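Local coordinates for integron Cassette Protein Hfx_Cass5 (Unidentified, PDB 3IF4) that is of unknown function but is encoded by a mobile integron gene cassette and forms an assembly of two copies, at residues Ser75-Leu80 with Thr114-Ala119. Sequence-based numbering, arbitrary orientation.
Sequences SYAQWL and THAAAA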
loop_
_atom_site.group_PDB
_atom_site.type_symbol
_atom_site.label_atom_id
_atom_site.label_comp_id
_atom_site.label_asym_id
_atom_site.label_seq_id
_atom_site.Cartn_x
_atom_site.Cartn_y
_atom_site.Cartn_z
ATOM N N SER A 75 -1.086 2.657 -10.449
ATOM C CA SER A 75 -1.995 3.045 -11.516
ATOM C C SER A 75 -2.852 4.217 -11.065
ATOM O O SER A 75 -3.528 4.132 -10.044
ATOM C CB SER A 75 -2.891 1.877 -11.920
ATOM O OG SER A 75 -3.894 2.312 -12.823
ATOM N N TYR A 76 -2.816 5.311 -11.819
ATOM C CA TYR A 76 -3.637 6.476 -11.491
ATOM C C TYR A 76 -5.130 6.164 -11.567
ATOM O O TYR A 76 -5.899 6.599 -10.716
ATOM C CB TYR A 76 -3.272 7.679 -12.366
ATOM C CG TYR A 76 -2.010 8.382 -11.899
ATOM C CD1 TYR A 76 -1.996 9.098 -10.711
ATOM C CD2 TYR A 76 -0.834 8.312 -12.639
ATOM C CE1 TYR A 76 -0.850 9.728 -10.270
ATOM C CE2 TYR A 76 0.323 8.947 -12.211
ATOM C CZ TYR A 76 0.307 9.652 -11.026
ATOM O OH TYR A 76 1.445 10.284 -10.593
ATOM N N ALA A 77 -5.532 5.400 -12.577
ATOM C CA ALA A 77 -6.921 4.974 -12.691
ATOM C C ALA A 77 -7.356 4.267 -11.412
ATOM O O ALA A 77 -8.363 4.630 -10.805
ATOM C CB ALA A 77 -7.105 4.060 -13.890
ATOM N N GLN A 78 -6.586 3.262 -11.001
ATOM C CA GLN A 78 -6.896 2.511 -9.792
ATOM C C GLN A 78 -6.967 3.439 -8.592
ATOM O O GLN A 78 -7.898 3.358 -7.792
ATOM C CB GLN A 78 -5.844 1.441 -9.526
ATOM C CG GLN A 78 -5.808 0.316 -10.535
ATOM C CD GLN A 78 -4.702 -0.683 -10.226
ATOM O OE1 GLN A 78 -4.018 -1.167 -11.128
ATOM N NE2 GLN A 78 -4.512 -0.982 -8.942
ATOM N N TRP A 79 -5.977 4.317 -8.460
ATOM C CA TRP A 79 -5.971 5.243 -7.337
ATOM C C TRP A 79 -7.193 6.158 -7.338
ATOM O O TRP A 79 -7.747 6.451 -6.280
ATOM C CB TRP A 79 -4.651 6.013 -7.229
ATOM C CG TRP A 79 -3.654 5.228 -6.421
ATOM C CD1 TRP A 79 -2.546 4.569 -6.886
ATOM C CD2 TRP A 79 -3.711 4.968 -5.010
ATOM N NE1 TRP A 79 -1.908 3.928 -5.847
ATOM C CE2 TRP A 79 -2.600 4.158 -4.687
ATOM C CE3 TRP A 79 -4.593 5.339 -3.992
ATOM C CZ2 TRP A 79 -2.344 3.726 -3.389
ATOM C CZ3 TRP A 79 -4.337 4.908 -2.702
ATOM C CH2 TRP A 79 -3.220 4.108 -2.412
ATOM N N LEU A 80 -7.644 6.578 -8.517
ATOM C CA LEU A 80 -8.857 7.384 -8.579
ATOM C C LEU A 80 -10.027 6.545 -8.084
ATOM O O LEU A 80 -10.830 7.003 -7.279
ATOM C CB LEU A 80 -9.108 7.909 -9.992
ATOM C CG LEU A 80 -10.363 8.765 -10.179
ATOM C CD1 LEU A 80 -10.022 10.056 -10.868
ATOM C CD2 LEU A 80 -11.433 8.003 -10.952
ATOM N N THR A 114 -10.979 9.492 -16.868
ATOM C CA THR A 114 -12.399 9.680 -17.120
ATOM C C THR A 114 -13.109 8.336 -17.195
ATOM O O THR A 114 -14.172 8.150 -16.601
ATOM C CB THR A 114 -12.640 10.456 -18.419
ATOM O OG1 THR A 114 -12.154 11.795 -18.265
ATOM C CG2 THR A 114 -14.126 10.495 -18.746
ATOM N N HIS A 115 -12.512 7.397 -17.922
ATOM C CA HIS A 115 -13.112 6.078 -18.092
ATOM C C HIS A 115 -13.111 5.281 -16.789
ATOM O O HIS A 115 -14.061 4.555 -16.499
ATOM C CB HIS A 115 -12.396 5.294 -19.190
ATOM C CG HIS A 115 -13.006 3.955 -19.465
ATOM N ND1 HIS A 115 -12.631 2.815 -18.794
ATOM C CD2 HIS A 115 -13.972 3.581 -20.338
ATOM C CE1 HIS A 115 -13.336 1.789 -19.243
ATOM N NE2 HIS A 115 -14.155 2.228 -20.179
ATOM N N ALA A 116 -12.042 5.423 -16.013
ATOM C CA ALA A 116 -11.920 4.717 -14.742
ATOM C C ALA A 116 -13.001 5.158 -13.762
ATOM O O ALA A 116 -13.442 4.380 -12.917
ATOM C CB ALA A 116 -10.538 4.937 -14.145
ATOM N N ALA A 117 -13.426 6.413 -13.882
ATOM C CA ALA A 117 -14.457 6.959 -13.008
ATOM C C ALA A 117 -15.846 6.505 -13.444
ATOM O O ALA A 117 -16.794 6.534 -12.660
ATOM C CB ALA A 117 -14.377 8.478 -12.980
ATOM N N ALA A 118 -15.958 6.088 -14.702
ATOM C CA ALA A 118 -17.230 5.627 -15.245
ATOM C C ALA A 118 -17.430 4.136 -14.991
ATOM O O ALA A 118 -18.514 3.703 -14.599
ATOM C CB ALA A 118 -17.313 5.931 -16.733
ATOM N N ALA A 119 -16.378 3.357 -15.218
ATOM C CA ALA A 119 -16.435 1.914 -15.016
ATOM C C ALA A 119 -16.373 1.563 -13.533
ATOM O O ALA A 119 -15.958 0.465 -13.161
ATOM C CB ALA A 119 -15.310 1.227 -15.773
ATOM O OXT ALA A 119 -16.700 2.397 -12.679
#
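Ala77 and Ala116 meet methyl to methyl, CB to CB at 3.6 Å, where the first turn of helix 76-89 packs against the last turns of helix 107-118. The CB of Ala116 points toward helix 76-89 and also lies 3.9 Å from Ala77 CA. With only methyl groups at this point, the CA atoms of Ala77 and Ala116 come to 5.4 Å and the axes of segments 76-80 and 114-118 approach to 8.9 Å. One turn further on, Leu80 supplies the longer apolar arm. Its CG is anti to the backbone N (chi1 180°), which swings CG and its methyls beside the carbonyl carbon and over toward helix 107-118; the CD2 branch does the touching, at 3.6 Å from Ala117 CB and 3.8 Å from Ala117 CA. Leu80 also packs on Leu113, one turn back along the second helix, and on Ile30 of the second subunit. The two helices run in broadly the same direction, their segments crossing at -40°, and are linked through strands 93-95 and 101-103; this helical C-terminal part stands apart from the antiparallel sheet of the same chain. No hydrogen bond joins the two segments; polar bonds occur beside the apolar patch. Ser75 is the N-cap of helix 76-89: its OG accepts a weak but nearly straight bond from Gln78 N, 3.4 Å long at 177°. Ala116 O accepts from Gln81 NE2, just beyond Leu80 on helix 76-89, a polar tie between the helices next to the methyl contacts. Tyr76 packs on Leu109 and Leu113, while its OH hydrogen-bonds to Gly36 O of the second subunit.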